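Local coordinates for protein cysteine protease (Xylella fastidiosa, PDB 3OIS) that is a papain-family cysteine protease, probably hydrolysing peptide bonds, and binds uridine-5'-diphosphate, at residues N81-A86 with P203-F208; M125-I130 with Y184-Q189. All coordinates share one frame; numbering follows the deposited sequence. Where two conformers were deposited one is given.

Contact 1: residues N81-A86 with P203-F208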
# COMPACT_ATOMS: atom_id res chain seq x y z
N ASN A 81 4.99 -0.67 1.76
CA ASN A 81 5.03 -1.83 0.83
C ASN A 81 4.20 -1.61 -0.42
O ASN A 81 4.68 -1.86 -1.57
CB ASN A 81 4.62 -3.13 1.52
CG ASN A 81 5.71 -3.69 2.39
OD1 ASN A 81 6.07 -3.10 3.47
ND2 ASN A 81 6.26 -4.80 1.97
N ALA A 82 2.98 -1.06 -0.24
CA ALA A 82 2.12 -0.73 -1.35
C ALA A 82 2.79 0.37 -2.21
O ALA A 82 2.81 0.26 -3.42
CB ALA A 82 0.73 -0.25 -0.86
N LEU A 83 3.33 1.42 -1.56
CA LEU A 83 3.90 2.50 -2.30
C LEU A 83 5.24 2.13 -2.96
O LEU A 83 5.52 2.62 -4.09
CB LEU A 83 4.10 3.71 -1.38
CG LEU A 83 2.77 4.43 -1.09
CD1 LEU A 83 2.98 5.51 0.12
CD2 LEU A 83 2.15 5.15 -2.35
N ALA A 84 6.06 1.29 -2.31
CA ALA A 84 7.31 0.76 -2.93
C ALA A 84 6.96 0.10 -4.25
O ALA A 84 7.67 0.34 -5.26
CB ALA A 84 8.00 -0.24 -2.03
N ALA A 85 5.88 -0.68 -4.25
CA ALA A 85 5.46 -1.40 -5.47
C ALA A 85 4.94 -0.41 -6.55
O ALA A 85 5.18 -0.60 -7.77
CB ALA A 85 4.42 -2.55 -5.14
N ALA A 86 4.17 0.63 -6.17
CA ALA A 86 3.71 1.60 -7.15
C ALA A 86 4.93 2.22 -7.83
O ALA A 86 4.89 2.40 -9.06
CB ALA A 86 2.86 2.70 -6.44
N PRO A 203 -1.81 1.45 -11.84
CA PRO A 203 -2.24 0.86 -10.56
C PRO A 203 -2.58 1.99 -9.57
O PRO A 203 -2.10 3.12 -9.72
CB PRO A 203 -0.97 0.20 -10.05
CG PRO A 203 -0.22 -0.02 -11.16
CD PRO A 203 -0.36 1.30 -11.97
N PHE A 204 -3.30 1.60 -8.49
CA PHE A 204 -3.51 2.60 -7.41
C PHE A 204 -3.35 1.90 -6.07
O PHE A 204 -3.46 0.67 -5.98
CB PHE A 204 -4.95 3.21 -7.57
CG PHE A 204 -6.05 2.21 -7.55
CD1 PHE A 204 -6.61 1.76 -6.35
CD2 PHE A 204 -6.66 1.81 -8.75
CE1 PHE A 204 -7.63 0.80 -6.35
CE2 PHE A 204 -7.77 0.88 -8.73
CZ PHE A 204 -8.25 0.42 -7.52
N VAL A 205 -3.02 2.70 -5.07
CA VAL A 205 -2.92 2.19 -3.70
C VAL A 205 -4.15 2.64 -2.98
O VAL A 205 -4.73 3.67 -3.32
CB VAL A 205 -1.71 2.71 -2.91
CG1 VAL A 205 -0.42 2.12 -3.47
CG2 VAL A 205 -1.72 4.24 -2.84
N PHE A 206 -4.59 1.78 -2.04
CA PHE A 206 -5.71 2.15 -1.18
C PHE A 206 -5.66 1.41 0.10
O PHE A 206 -4.84 0.51 0.27
CB PHE A 206 -7.04 1.91 -1.88
CG PHE A 206 -7.40 0.46 -2.02
CD1 PHE A 206 -6.75 -0.34 -3.01
CD2 PHE A 206 -8.32 -0.12 -1.17
CE1 PHE A 206 -7.13 -1.73 -3.14
CE2 PHE A 206 -8.69 -1.48 -1.23
CZ PHE A 206 -8.12 -2.30 -2.25
N GLY A 207 -6.50 1.85 1.04
CA GLY A 207 -6.52 1.34 2.41
C GLY A 207 -7.83 0.60 2.62
O GLY A 207 -8.88 0.93 2.02
N PHE A 208 -7.87 -0.41 3.45
CA PHE A 208 -9.14 -0.99 3.74
C PHE A 208 -9.18 -1.64 5.14
O PHE A 208 -8.12 -1.98 5.74
CB PHE A 208 -9.54 -2.03 2.65
CG PHE A 208 -8.63 -3.24 2.53
CD1 PHE A 208 -7.38 -3.19 1.83
CD2 PHE A 208 -9.04 -4.48 3.07
CE1 PHE A 208 -6.62 -4.38 1.65
CE2 PHE A 208 -8.27 -5.66 2.88
CZ PHE A 208 -7.04 -5.59 2.22
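V205 points its side chain from the strand at the helix and meets A82, L83 and A86 there. Helix 81-86 and strand 204-208 run almost antiparallel, at 172°, with their axes 8.7 Å apart. A82 and A86 lie one helical turn apart, and both direct their CB toward the strand, presenting a small apolar surface to V205. CG1 of V205, beside the backbone N (chi1 -70°), faces the alanines: it sits 3.7 Å from A82 CB and, more loosely, 4.5 Å from A86 CB. The V205 and L83 side chains cross at about a right angle. Both valine methyls lie near L83 CD2, V205 CG2 at 4.0 Å and CG1 at 4.1 Å. V205 was deposited in two conformers, and these distances apply to one. L83 leaves the helix flank and reaches the strand only with its end. It also packs on I130 and L133 of helix 126-135. V205 touches L240 and W284 of the neighbouring strands. As in papain, the central helix of the helical half faces the beta-rich half; in relatives this helix carries the nucleophilic cysteine at its start. Only apolar side chains meet here, so the fit rests on shape and burial, not directional bonds.

Contact 2: residues M125-I130 with Y184-Q189. With UDP (uridine-5'-diphosphate), chain E.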
# COMPACT_ATOMS: atom_id res chain seq x y z
N MET A 125 -0.29 6.99 7.43
CA MET A 125 -1.29 7.37 6.45
C MET A 125 -0.61 7.27 5.09
O MET A 125 0.55 7.63 4.92
CB MET A 125 -1.75 8.82 6.70
CG MET A 125 -2.45 8.97 8.04
SD MET A 125 -2.78 10.80 8.23
CE MET A 125 -3.67 10.72 9.80
N ILE A 126 -1.35 6.73 4.13
CA ILE A 126 -0.91 6.74 2.70
C ILE A 126 -0.44 8.10 2.24
O ILE A 126 0.66 8.24 1.62
CB ILE A 126 -2.00 6.19 1.78
CG1 ILE A 126 -2.24 4.74 2.25
CG2 ILE A 126 -1.45 6.24 0.28
CD1 ILE A 126 -3.47 4.18 1.58
N ARG A 127 -1.19 9.13 2.63
CA ARG A 127 -0.87 10.45 2.16
C ARG A 127 0.52 10.88 2.65
O ARG A 127 1.22 11.69 1.99
CB ARG A 127 -1.93 11.48 2.54
CG ARG A 127 -1.92 11.88 4.09
CD ARG A 127 -2.99 12.97 4.46
NE ARG A 127 -2.70 14.01 3.56
CZ ARG A 127 -3.50 14.47 2.59
NH1 ARG A 127 -4.84 14.22 2.55
NH2 ARG A 127 -2.95 15.30 1.69
N ASP A 128 0.95 10.37 3.79
CA ASP A 128 2.26 10.73 4.33
C ASP A 128 3.40 9.92 3.64
O ASP A 128 4.45 10.46 3.35
CB ASP A 128 2.31 10.45 5.85
CG ASP A 128 1.48 11.46 6.61
OD1 ASP A 128 1.17 12.55 6.03
OD2 ASP A 128 1.15 11.18 7.79
N GLY A 129 3.12 8.66 3.29
CA GLY A 129 4.07 7.91 2.44
C GLY A 129 4.23 8.65 1.11
O GLY A 129 5.33 8.72 0.59
N ILE A 130 3.13 9.13 0.55
CA ILE A 130 3.19 9.90 -0.70
C ILE A 130 3.95 11.22 -0.56
O ILE A 130 4.78 11.56 -1.38
CB ILE A 130 1.78 10.08 -1.24
CG1 ILE A 130 1.29 8.73 -1.74
CG2 ILE A 130 1.74 11.05 -2.47
CD1 ILE A 130 -0.24 8.82 -2.09
N TYR A 184 0.64 13.47 -7.45
CA TYR A 184 -0.24 12.44 -6.89
C TYR A 184 -1.65 12.95 -6.83
O TYR A 184 -1.89 14.17 -6.62
CB TYR A 184 0.19 11.94 -5.50
CG TYR A 184 0.41 13.07 -4.49
CD1 TYR A 184 1.57 13.81 -4.47
CD2 TYR A 184 -0.54 13.33 -3.48
CE1 TYR A 184 1.82 14.84 -3.49
CE2 TYR A 184 -0.31 14.31 -2.53
CZ TYR A 184 0.84 15.04 -2.52
OH TYR A 184 1.01 16.00 -1.58
N SER A 185 -2.60 12.05 -7.03
CA SER A 185 -4.02 12.45 -7.01
C SER A 185 -4.90 11.36 -6.48
O SER A 185 -4.61 10.15 -6.62
CB SER A 185 -4.53 12.89 -8.39
OG SER A 185 -4.32 11.90 -9.41
N ARG A 186 -6.02 11.75 -5.88
CA ARG A 186 -7.01 10.78 -5.41
C ARG A 186 -7.99 10.29 -6.46
O ARG A 186 -8.61 11.11 -7.19
CB ARG A 186 -7.96 11.40 -4.34
CG ARG A 186 -7.32 11.64 -3.11
CD ARG A 186 -8.38 11.97 -2.07
NE ARG A 186 -7.69 12.25 -0.83
CZ ARG A 186 -7.54 11.34 0.16
NH1 ARG A 186 -8.09 10.11 0.04
NH2 ARG A 186 -6.86 11.70 1.27
N VAL A 187 -8.21 9.00 -6.47
CA VAL A 187 -9.25 8.39 -7.31
C VAL A 187 -10.52 8.28 -6.56
O VAL A 187 -10.54 7.89 -5.38
CB VAL A 187 -8.90 6.96 -7.84
CG1 VAL A 187 -9.93 6.58 -8.91
CG2 VAL A 187 -7.50 6.85 -8.48
N ALA A 188 -11.62 8.68 -7.22
CA ALA A 188 -12.93 8.62 -6.64
C ALA A 188 -13.29 7.22 -6.34
O ALA A 188 -12.97 6.27 -7.09
CB ALA A 188 -13.97 9.21 -7.59
N GLN A 189 -13.96 7.03 -5.22
CA GLN A 189 -14.33 5.66 -4.87
C GLN A 189 -15.62 5.31 -5.62
O GLN A 189 -16.77 5.30 -5.07
CB GLN A 189 -14.49 5.54 -3.35
CG GLN A 189 -14.96 4.21 -2.91
CD GLN A 189 -14.85 4.06 -1.40
OE1 GLN A 189 -14.86 5.07 -0.67
NE2 GLN A 189 -14.70 2.84 -0.93
N1 UDP E . -1.08 18.01 -3.52
C2 UDP E . -1.63 16.95 -4.18
N3 UDP E . -0.91 16.38 -5.23
C4 UDP E . 0.30 16.86 -5.59
C5 UDP E . 0.86 17.99 -4.94
C6 UDP E . 0.17 18.47 -3.82
O2 UDP E . -2.69 16.47 -3.89
O4 UDP E . 0.84 16.34 -6.62
C1' UDP E . -1.96 18.65 -2.48
C2' UDP E . -2.09 17.86 -1.20
O2' UDP E . -3.37 18.22 -0.67
C3' UDP E . -1.02 18.51 -0.41
C4' UDP E . -1.20 20.00 -0.78
O4' UDP E . -1.50 19.98 -2.19
O3' UDP E . -1.34 18.31 0.96
C5' UDP E . 0.06 20.79 -0.42
O5' UDP E . 1.12 20.26 -1.22
PA UDP E . 2.45 20.97 -1.48
O1A UDP E . 3.51 20.08 -1.97
O2A UDP E . 2.24 22.23 -2.26
O3A UDP E . 2.77 21.39 0.06
PB UDP E . 4.09 21.92 0.85
O1B UDP E . 3.68 23.12 1.57
O2B UDP E . 4.47 20.80 1.66
O3B UDP E . 5.22 22.25 -0.07
O HOH W 1 0.39 14.44 1.04
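I130 on helix 126-135 meets Y184 on strand 183-186 in a buried helix-to-strand contact of the papain-type fold. The contact forms part of the UDP pocket, to which Y184 and R127 belong. The Y184 ring is held between two partners. CG2 of I130 lies over one face as a CH-pi contact, offset toward the rim, but the model places it too near for its distance to be trusted. The uracil of UDP lies over the opposite face, with its N3 3.3 Å above the ring plane and over its centre. The Y184 backbone makes two hydrogen bonds to the same base. Its N donates to UDP O4 at 3.0 Å. Its O accepts from UDP N3 at 2.8 Å, and this bond is nearly straight (176°). These two bonds suit a uracil base.

R127 and R186 also meet. R127 bends at chi3 (-54°), and its guanidinium lies beside the ribose, NH2 close to UDP O3' at 3.5 Å. R127 NH1 comes to the guanidinium edge of R186, 3.5 Å from its NH2, with the planes 48° apart. Carboxylates gather the two positive groups: both form salt bridges to D44, which also bonds UDP, and R186 has others to D38 and D282. R127 NH1 hydrogen-bonds to I39 O. A water joins the segments, donating to R127 O at 3.0 Å and hydrogen-bonded to Y184 OH at 3.1 Å.

How the contacts relate
The centres of contacts 1 and 2 lie 9 Å apart, and helix 126-135 connects them. L83 CD1 of contact 1 packs 3.5 Å from G129 CA of contact 2. On the strand side, V205 CG2 comes 3.7 Å from I126 CG2. Strands 183-186 and 204-211 belong to one antiparallel sheet, and both pair with strand 280-287. W284 on that strand touches residues of both contacts. Along the chain the order is 81-86, 125-130, 184-189, 203-208, so the segments of contact 1 enclose those of contact 2. Two helices therefore pack on one sheet, and the protein's buried core continues directly to the UDP pocket.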